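Local coordinates for kinesin-like protein KIF19 (Mus musculus, PDB 5GSZ) that walks toward microtubule plus ends on ATP and depolymerises microtubules at ciliary tips, thereby setting the length of motile cilia, at residues Q11-L16 and R316-A321; L32-M37 and A321-A326. All blocks are in the same frame, centred on the assembly; numbering follows the deposited sequence.

Contact 1. Residues Q11-L16 and R316-A321; sequences QLMVAL and RTVMIA
Val14 and Met319 lie side by side at the packed end of two parallel strands, 12-16 and 316-321, whose axes run 4.6 Å apart. With CG anti to the backbone N (chi1 175°) and a bend at chi3, Met319 lays its CE methyl 3.5 Å from Val14 CG1 and slightly farther from CG2. On the same face Leu16 CD1 rests 4.0 Å from Ala321 CB, and helix 330-340 covers this end through Leu337, Ala340 and Thr336. Ala15 and Ile320 occupy the other face, where Val69 and Phe71 of strand 69-71 also touch Ala15; there Met13, bent at chi3, sets CE 3.5 Å from Val318 CG1. Toward the N-terminal end the contact loosens. Leu12, largely open to solvent, reaches Thr317 with one branch, CD1 standing 3.3 Å from Thr317 O, while Gln11 turns its amide away from 316-321. The Arg316 side chain likewise leads off, its NH1 bonded to Leu88 O. A regular parallel ladder runs the whole length: Thr317 N to Gln11 O, Met13 N to Thr317 O, Met319 N to Met13 O, Ala15 N to Met319 O and Ala321 N to Ala15 O. Five backbone bonds thus fix the register of two neighbouring strands of the central sheet of the kinesin motor domain, and the side chains across the pair add chiefly apolar packing.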
ATOM      1  N   GLN A  11       1.950 -15.874  -2.868  1.00 61.92           N
ATOM      2  CA  GLN A  11       3.165 -15.446  -2.168  1.00 63.11           C
ATOM      3  C   GLN A  11       3.032 -14.048  -1.567  1.00 63.11           C
ATOM      4  O   GLN A  11       2.840 -13.069  -2.290  1.00 56.98           O
ATOM      5  CB  GLN A  11       4.358 -15.468  -3.115  1.00 65.23           C
ATOM      6  CG  GLN A  11       5.665 -15.014  -2.479  1.00 69.97           C
ATOM      7  CD  GLN A  11       6.035 -15.836  -1.252  1.00 77.07           C
ATOM      8  OE1 GLN A  11       5.782 -17.042  -1.206  1.00 81.63           O
ATOM      9  NE2 GLN A  11       6.662 -15.192  -0.259  1.00 73.41           N
ATOM     10  N   LEU A  12       3.165 -13.956  -0.247  1.00 60.40           N
ATOM     11  CA  LEU A  12       2.961 -12.707   0.470  1.00 56.34           C
ATOM     12  C   LEU A  12       4.191 -12.342   1.284  1.00 59.11           C
ATOM     13  O   LEU A  12       4.811 -13.209   1.909  1.00 62.27           O
ATOM     14  CB  LEU A  12       1.774 -12.799   1.409  1.00 61.61           C
ATOM     15  CG  LEU A  12       1.711 -11.670   2.435  1.00 56.07           C
ATOM     16  CD1 LEU A  12       1.323 -10.365   1.765  1.00 47.78           C
ATOM     17  CD2 LEU A  12       0.755 -12.029   3.541  1.00 52.01           C
ATOM     18  N   MET A  13       4.536 -11.054   1.276  1.00 55.14           N
ATOM     19  CA  MET A  13       5.558 -10.500   2.147  1.00 50.32           C
ATOM     20  C   MET A  13       4.969  -9.382   2.993  1.00 55.59           C
ATOM     21  O   MET A  13       4.265  -8.507   2.475  1.00 53.79           O
ATOM     22  CB  MET A  13       6.741  -9.941   1.376  1.00 45.22           C
ATOM     23  CG  MET A  13       7.495  -8.982   2.297  1.00 57.30           C
ATOM     24  SD  MET A  13       9.143  -8.437   1.904  1.00 63.61           S
ATOM     25  CE  MET A  13       8.756  -6.772   1.441  1.00 59.10           C
ATOM     26  N   VAL A  14       5.297  -9.387   4.283  1.00 53.60           N
ATOM     27  CA  VAL A  14       4.923  -8.325   5.205  1.00 52.04           C
ATOM     28  C   VAL A  14       6.192  -7.649   5.725  1.00 54.40           C
ATOM     29  O   VAL A  14       7.145  -8.324   6.134  1.00 55.88           O
ATOM     30  CB  VAL A  14       4.077  -8.883   6.355  1.00 50.82           C
ATOM     31  CG1 VAL A  14       3.708  -7.773   7.313  1.00 52.27           C
ATOM     32  CG2 VAL A  14       2.859  -9.566   5.785  1.00 48.29           C
ATOM     33  N   ALA A  15       6.218  -6.323   5.679  1.00 46.56           N
ATOM     34  CA  ALA A  15       7.342  -5.547   6.170  1.00 50.81           C
ATOM     35  C   ALA A  15       6.825  -4.594   7.238  1.00 51.04           C
ATOM     36  O   ALA A  15       5.656  -4.201   7.210  1.00 49.74           O
ATOM     37  CB  ALA A  15       8.023  -4.783   5.028  1.00 45.92           C
ATOM     38  N   LEU A  16       7.681  -4.221   8.193  1.00 51.13           N
ATOM     39  CA  LEU A  16       7.288  -3.195   9.156  1.00 48.42           C
ATOM     40  C   LEU A  16       8.318  -2.081   9.175  1.00 50.30           C
ATOM     41  O   LEU A  16       9.517  -2.345   9.323  1.00 52.55           O
ATOM     42  CB  LEU A  16       7.092  -3.739  10.577  1.00 47.91           C
ATOM     43  CG  LEU A  16       6.343  -2.631  11.348  1.00 54.85           C
ATOM     44  CD1 LEU A  16       5.076  -3.141  12.042  1.00 51.91           C
ATOM     45  CD2 LEU A  16       7.235  -1.851  12.318  1.00 48.46           C
ATOM     46  N   ARG A 316       1.856 -11.754  -6.593  1.00 59.46           N
ATOM     47  CA  ARG A 316       2.592 -11.427  -5.385  1.00 57.93           C
ATOM     48  C   ARG A 316       1.965 -10.226  -4.688  1.00 58.68           C
ATOM     49  O   ARG A 316       1.335  -9.371  -5.326  1.00 55.83           O
ATOM     50  CB  ARG A 316       4.061 -11.158  -5.719  1.00 50.32           C
ATOM     51  CG  ARG A 316       4.791 -12.392  -6.230  1.00 56.07           C
ATOM     52  CD  ARG A 316       5.624 -12.011  -7.419  1.00 65.08           C
ATOM     53  NE  ARG A 316       4.779 -11.440  -8.475  1.00 59.36           N
ATOM     54  CZ  ARG A 316       5.223 -10.645  -9.451  1.00 59.00           C
ATOM     55  NH1 ARG A 316       6.516 -10.296  -9.522  1.00 47.98           N
ATOM     56  NH2 ARG A 316       4.362 -10.184 -10.356  1.00 59.17           N
ATOM     57  N   THR A 317       2.113 -10.190  -3.362  1.00 53.76           N
ATOM     58  CA  THR A 317       1.585  -9.105  -2.549  1.00 48.12           C
ATOM     59  C   THR A 317       2.618  -8.736  -1.508  1.00 45.95           C
ATOM     60  O   THR A 317       3.192  -9.617  -0.867  1.00 49.64           O
ATOM     61  CB  THR A 317       0.267  -9.482  -1.863  1.00 45.19           C
ATOM     62  OG1 THR A 317      -0.697  -9.833  -2.857  1.00 48.89           O
ATOM     63  CG2 THR A 317      -0.271  -8.303  -1.040  1.00 39.44           C
ATOM     64  N   VAL A 318       2.832  -7.431  -1.344  1.00 45.54           N
ATOM     65  CA  VAL A 318       3.773  -6.864  -0.391  1.00 42.95           C
ATOM     66  C   VAL A 318       3.022  -5.838   0.437  1.00 42.36           C
ATOM     67  O   VAL A 318       2.553  -4.831  -0.102  1.00 46.08           O
ATOM     68  CB  VAL A 318       4.962  -6.198  -1.100  1.00 46.07           C
ATOM     69  CG1 VAL A 318       5.901  -5.544  -0.079  1.00 48.15           C
ATOM     70  CG2 VAL A 318       5.685  -7.197  -1.959  1.00 45.44           C
ATOM     71  N   MET A 319       2.906  -6.078   1.737  1.00 41.04           N
ATOM     72  CA  MET A 319       2.355  -5.076   2.639  1.00 42.21           C
ATOM     73  C   MET A 319       3.476  -4.451   3.444  1.00 43.46           C
ATOM     74  O   MET A 319       4.316  -5.163   4.000  1.00 45.34           O
ATOM     75  CB  MET A 319       1.322  -5.647   3.603  1.00 43.45           C
ATOM     76  CG  MET A 319       0.885  -4.585   4.599  1.00 48.25           C
ATOM     77  SD  MET A 319      -0.316  -5.112   5.825  1.00 59.16           S
ATOM     78  CE  MET A 319       0.585  -6.414   6.627  1.00 49.20           C
ATOM     79  N   ILE A 320       3.485  -3.130   3.503  1.00 40.99           N
ATOM     80  CA  ILE A 320       4.418  -2.399   4.342  1.00 41.26           C
ATOM     81  C   ILE A 320       3.604  -1.718   5.435  1.00 43.11           C
ATOM     82  O   ILE A 320       2.961  -0.684   5.203  1.00 37.98           O
ATOM     83  CB  ILE A 320       5.237  -1.386   3.544  1.00 40.80           C
ATOM     84  CG1 ILE A 320       5.942  -2.077   2.387  1.00 38.68           C
ATOM     85  CG2 ILE A 320       6.240  -0.706   4.451  1.00 41.24           C
ATOM     86  CD1 ILE A 320       6.892  -1.149   1.655  1.00 39.37           C
ATOM     87  N   ALA A 321       3.628  -2.307   6.630  1.00 41.96           N
ATOM     88  CA  ALA A 321       3.014  -1.695   7.799  1.00 43.67           C
ATOM     89  C   ALA A 321       3.919  -0.616   8.392  1.00 44.93           C
ATOM     90  O   ALA A 321       5.147  -0.747   8.401  1.00 42.90           O
ATOM     91  CB  ALA A 321       2.716  -2.760   8.849  1.00 44.89           C
TER

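Contact 2. Residues L32-M37 and A321-A326; sequences LIAHKM and AHISPA
One backbone hydrogen bond joins Leu32-Met37 to Ala321-Ala326: Ile33 N donates to Pro325 O at 3.1 Å, nearly straight at 167°. The same carbonyl oxygen also receives the CA-H of Leu32, so two groups of consecutive residues converge on it where the backbones form a single bridge. A second polar bond shapes 321-326, Ala326 N donating to Ser324 OG at 3.1 Å in an ST turn; Glu25 OE2 also bonds this hydroxyl. Apolar contacts gather around the proline. Leu32 meets it obliquely at its CB-CG side, CD2 lying 3.6 Å from Pro325 CB and a little farther from CG. Ala34 points its methyl toward 321-326, where CB sits 3.6 Å from Pro325 CA and 3.9 Å from Ile323 CD1. Ile33 holds CG1 between its backbone N and carbonyl carbon (chi1 67°), and its CD1 ends 3.8 Å from Ala326 O, alongside the turn. A glycine in place of Ile33 would probably leave a gap beside Ala326 and Phe330, where the isoleucine branches now pack. Strand 41-45 pairs with 32-37, its Met45 bonding the Ile33 backbone, while Phe330 and Ser333 of helix 330-340 touch Ile33 and Ile323, respectively, and Val18 of strand 12-18 touches Pro325; the contact thereby ties the small three-stranded sheet to the end of the central one.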
ATOM      1  N   LEU A  32      10.553   6.377  23.762  1.00 45.61           N
ATOM      2  CA  LEU A  32      10.713   5.346  22.751  1.00 50.06           C
ATOM      3  C   LEU A  32      10.329   3.994  23.329  1.00 54.41           C
ATOM      4  O   LEU A  32      10.846   3.594  24.373  1.00 60.42           O
ATOM      5  CB  LEU A  32      12.150   5.286  22.235  1.00 51.03           C
ATOM      6  CG  LEU A  32      12.590   6.282  21.165  1.00 53.86           C
ATOM      7  CD1 LEU A  32      14.000   5.930  20.662  1.00 55.72           C
ATOM      8  CD2 LEU A  32      11.574   6.329  20.029  1.00 45.29           C
ATOM      9  N   ILE A  33       9.442   3.284  22.635  1.00 52.41           N
ATOM     10  CA  ILE A  33       8.963   1.987  23.094  1.00 50.40           C
ATOM     11  C   ILE A  33       8.977   0.982  21.946  1.00 51.45           C
ATOM     12  O   ILE A  33       8.744  -0.214  22.146  1.00 50.67           O
ATOM     13  CB  ILE A  33       7.554   2.117  23.694  1.00 53.37           C
ATOM     14  CG1 ILE A  33       6.543   2.491  22.601  1.00 46.98           C
ATOM     15  CG2 ILE A  33       7.547   3.138  24.836  1.00 51.51           C
ATOM     16  CD1 ILE A  33       5.140   2.416  23.060  1.00 43.08           C
ATOM     17  N   ALA A  34       9.241   1.451  20.734  1.00 50.01           N
ATOM     18  CA  ALA A  34       9.388   0.569  19.587  1.00 54.02           C
ATOM     19  C   ALA A  34      10.860   0.495  19.230  1.00 53.41           C
ATOM     20  O   ALA A  34      11.531   1.530  19.142  1.00 57.50           O
ATOM     21  CB  ALA A  34       8.562   1.052  18.391  1.00 52.61           C
ATOM     22  N   HIS A  35      11.359  -0.723  19.028  1.00 54.18           N
ATOM     23  CA  HIS A  35      12.779  -0.947  18.790  1.00 57.05           C
ATOM     24  C   HIS A  35      12.975  -2.066  17.783  1.00 57.33           C
ATOM     25  O   HIS A  35      12.570  -3.207  18.021  1.00 57.20           O
ATOM     26  CB  HIS A  35      13.514  -1.259  20.100  1.00 61.55           C
ATOM     27  CG  HIS A  35      13.717  -0.051  20.964  1.00 60.87           C
ATOM     28  ND1 HIS A  35      12.797   0.355  21.906  1.00 56.84           N
ATOM     29  CD2 HIS A  35      14.714   0.867  20.990  1.00 61.26           C
ATOM     30  CE1 HIS A  35      13.229   1.456  22.495  1.00 58.88           C
ATOM     31  NE2 HIS A  35      14.392   1.784  21.960  1.00 61.78           N
ATOM     32  N   LYS A  36      13.581  -1.728  16.654  1.00 60.87           N
ATOM     33  CA  LYS A  36      14.109  -2.737  15.750  1.00 63.46           C
ATOM     34  C   LYS A  36      15.253  -3.441  16.460  1.00 62.69           C
ATOM     35  O   LYS A  36      16.281  -2.824  16.749  1.00 64.34           O
ATOM     36  CB  LYS A  36      14.572  -2.085  14.452  1.00 63.17           C
ATOM     37  CG  LYS A  36      15.372  -2.983  13.568  1.00 62.58           C
ATOM     38  CD  LYS A  36      15.344  -2.475  12.157  1.00 60.40           C
ATOM     39  CE  LYS A  36      15.987  -3.468  11.219  1.00 66.51           C
ATOM     40  NZ  LYS A  36      17.411  -3.120  10.989  1.00 68.77           N
ATOM     41  N   MET A  37      15.056  -4.714  16.787  1.00 64.40           N
ATOM     42  CA  MET A  37      16.024  -5.488  17.548  1.00 63.64           C
ATOM     43  C   MET A  37      16.948  -6.292  16.664  1.00 65.57           C
ATOM     44  O   MET A  37      17.879  -6.922  17.167  1.00 69.01           O
ATOM     45  CB  MET A  37      15.306  -6.438  18.510  1.00 66.24           C
ATOM     46  CG  MET A  37      14.593  -5.752  19.660  1.00 66.13           C
ATOM     47  SD  MET A  37      15.702  -4.633  20.539  1.00 78.59           S
ATOM     48  CE  MET A  37      17.066  -5.741  20.919  1.00 72.69           C
ATOM     49  N   ALA A 321       3.628  -2.307   6.630  1.00 41.96           N
ATOM     50  CA  ALA A 321       3.014  -1.695   7.799  1.00 43.67           C
ATOM     51  C   ALA A 321       3.919  -0.616   8.392  1.00 44.93           C
ATOM     52  O   ALA A 321       5.147  -0.747   8.401  1.00 42.90           O
ATOM     53  CB  ALA A 321       2.716  -2.760   8.849  1.00 44.89           C
ATOM     54  N   HIS A 322       3.298   0.441   8.917  1.00 44.46           N
ATOM     55  CA  HIS A 322       3.992   1.608   9.462  1.00 44.54           C
ATOM     56  C   HIS A 322       3.546   1.882  10.889  1.00 40.40           C
ATOM     57  O   HIS A 322       2.349   1.831  11.183  1.00 48.63           O
ATOM     58  CB  HIS A 322       3.712   2.850   8.599  1.00 42.72           C
ATOM     59  CG  HIS A 322       4.197   2.716   7.191  1.00 41.47           C
ATOM     60  ND1 HIS A 322       3.485   2.048   6.217  1.00 41.73           N
ATOM     61  CD2 HIS A 322       5.337   3.144   6.599  1.00 39.34           C
ATOM     62  CE1 HIS A 322       4.160   2.085   5.084  1.00 44.58           C
ATOM     63  NE2 HIS A 322       5.291   2.739   5.291  1.00 42.80           N
ATOM     64  N   ILE A 323       4.498   2.191  11.776  1.00 41.00           N
ATOM     65  CA  ILE A 323       4.175   2.612  13.140  1.00 44.51           C
ATOM     66  C   ILE A 323       5.035   3.800  13.540  1.00 43.02           C
ATOM     67  O   ILE A 323       6.104   4.055  12.977  1.00 44.41           O
ATOM     68  CB  ILE A 323       4.355   1.510  14.223  1.00 42.96           C
ATOM     69  CG1 ILE A 323       5.836   1.193  14.428  1.00 43.11           C
ATOM     70  CG2 ILE A 323       3.522   0.254  13.911  1.00 47.24           C
ATOM     71  CD1 ILE A 323       6.096   0.154  15.489  1.00 44.36           C
ATOM     72  N   SER A 324       4.544   4.519  14.534  1.00 41.86           N
ATOM     73  CA  SER A 324       5.335   5.452  15.312  1.00 41.18           C
ATOM     74  C   SER A 324       6.109   4.699  16.396  1.00 42.53           C
ATOM     75  O   SER A 324       5.633   3.686  16.923  1.00 46.02           O
ATOM     76  CB  SER A 324       4.436   6.499  15.954  1.00 40.75           C
ATOM     77  OG  SER A 324       5.169   7.340  16.819  1.00 42.33           O
ATOM     78  N   PRO A 325       7.316   5.147  16.730  1.00 46.11           N
ATOM     79  CA  PRO A 325       8.032   4.558  17.873  1.00 42.32           C
ATOM     80  C   PRO A 325       7.648   5.189  19.197  1.00 42.34           C
ATOM     81  O   PRO A 325       8.205   4.805  20.230  1.00 49.52           O
ATOM     82  CB  PRO A 325       9.502   4.843  17.536  1.00 43.78           C
ATOM     83  CG  PRO A 325       9.463   6.123  16.719  1.00 38.26           C
ATOM     84  CD  PRO A 325       8.102   6.201  16.054  1.00 41.02           C
ATOM     85  N   ALA A 326       6.696   6.120  19.166  1.00 37.99           N
ATOM     86  CA  ALA A 326       6.346   6.929  20.320  1.00 39.86           C
ATOM     87  C   ALA A 326       5.451   6.186  21.309  1.00 49.42           C
ATOM     88  O   ALA A 326       4.486   5.506  20.924  1.00 44.97           O
ATOM     89  CB  ALA A 326       5.640   8.197  19.857  1.00 40.54           C
TER

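Overall arrangement
Both contacts use strand 315-323 and share Ala321, with centres about 18 Å apart. Contact 1 pairs this strand with strand 12-18 inside the central sheet; contact 2 takes up the chain as it leaves that sheet and joins it to the edge of the antiparallel sheet 34-36, 41-45, 62-66. Along the chain their segments alternate, 11-16, 32-37, 316-321, 321-326, so the two ends of the motor domain are brought together twice. Leu16 CD2 touches Ile323 CD1 at 3.9 Å, linking the two. Helix 330-340 packs against both. ADP lies about 9 Å from the side chains of both Ile320 and Pro325, placing this framework beside the nucleotide pocket, two of whose residues, Cys108 and Arg19, are touched by His322 and Ser324, respectively.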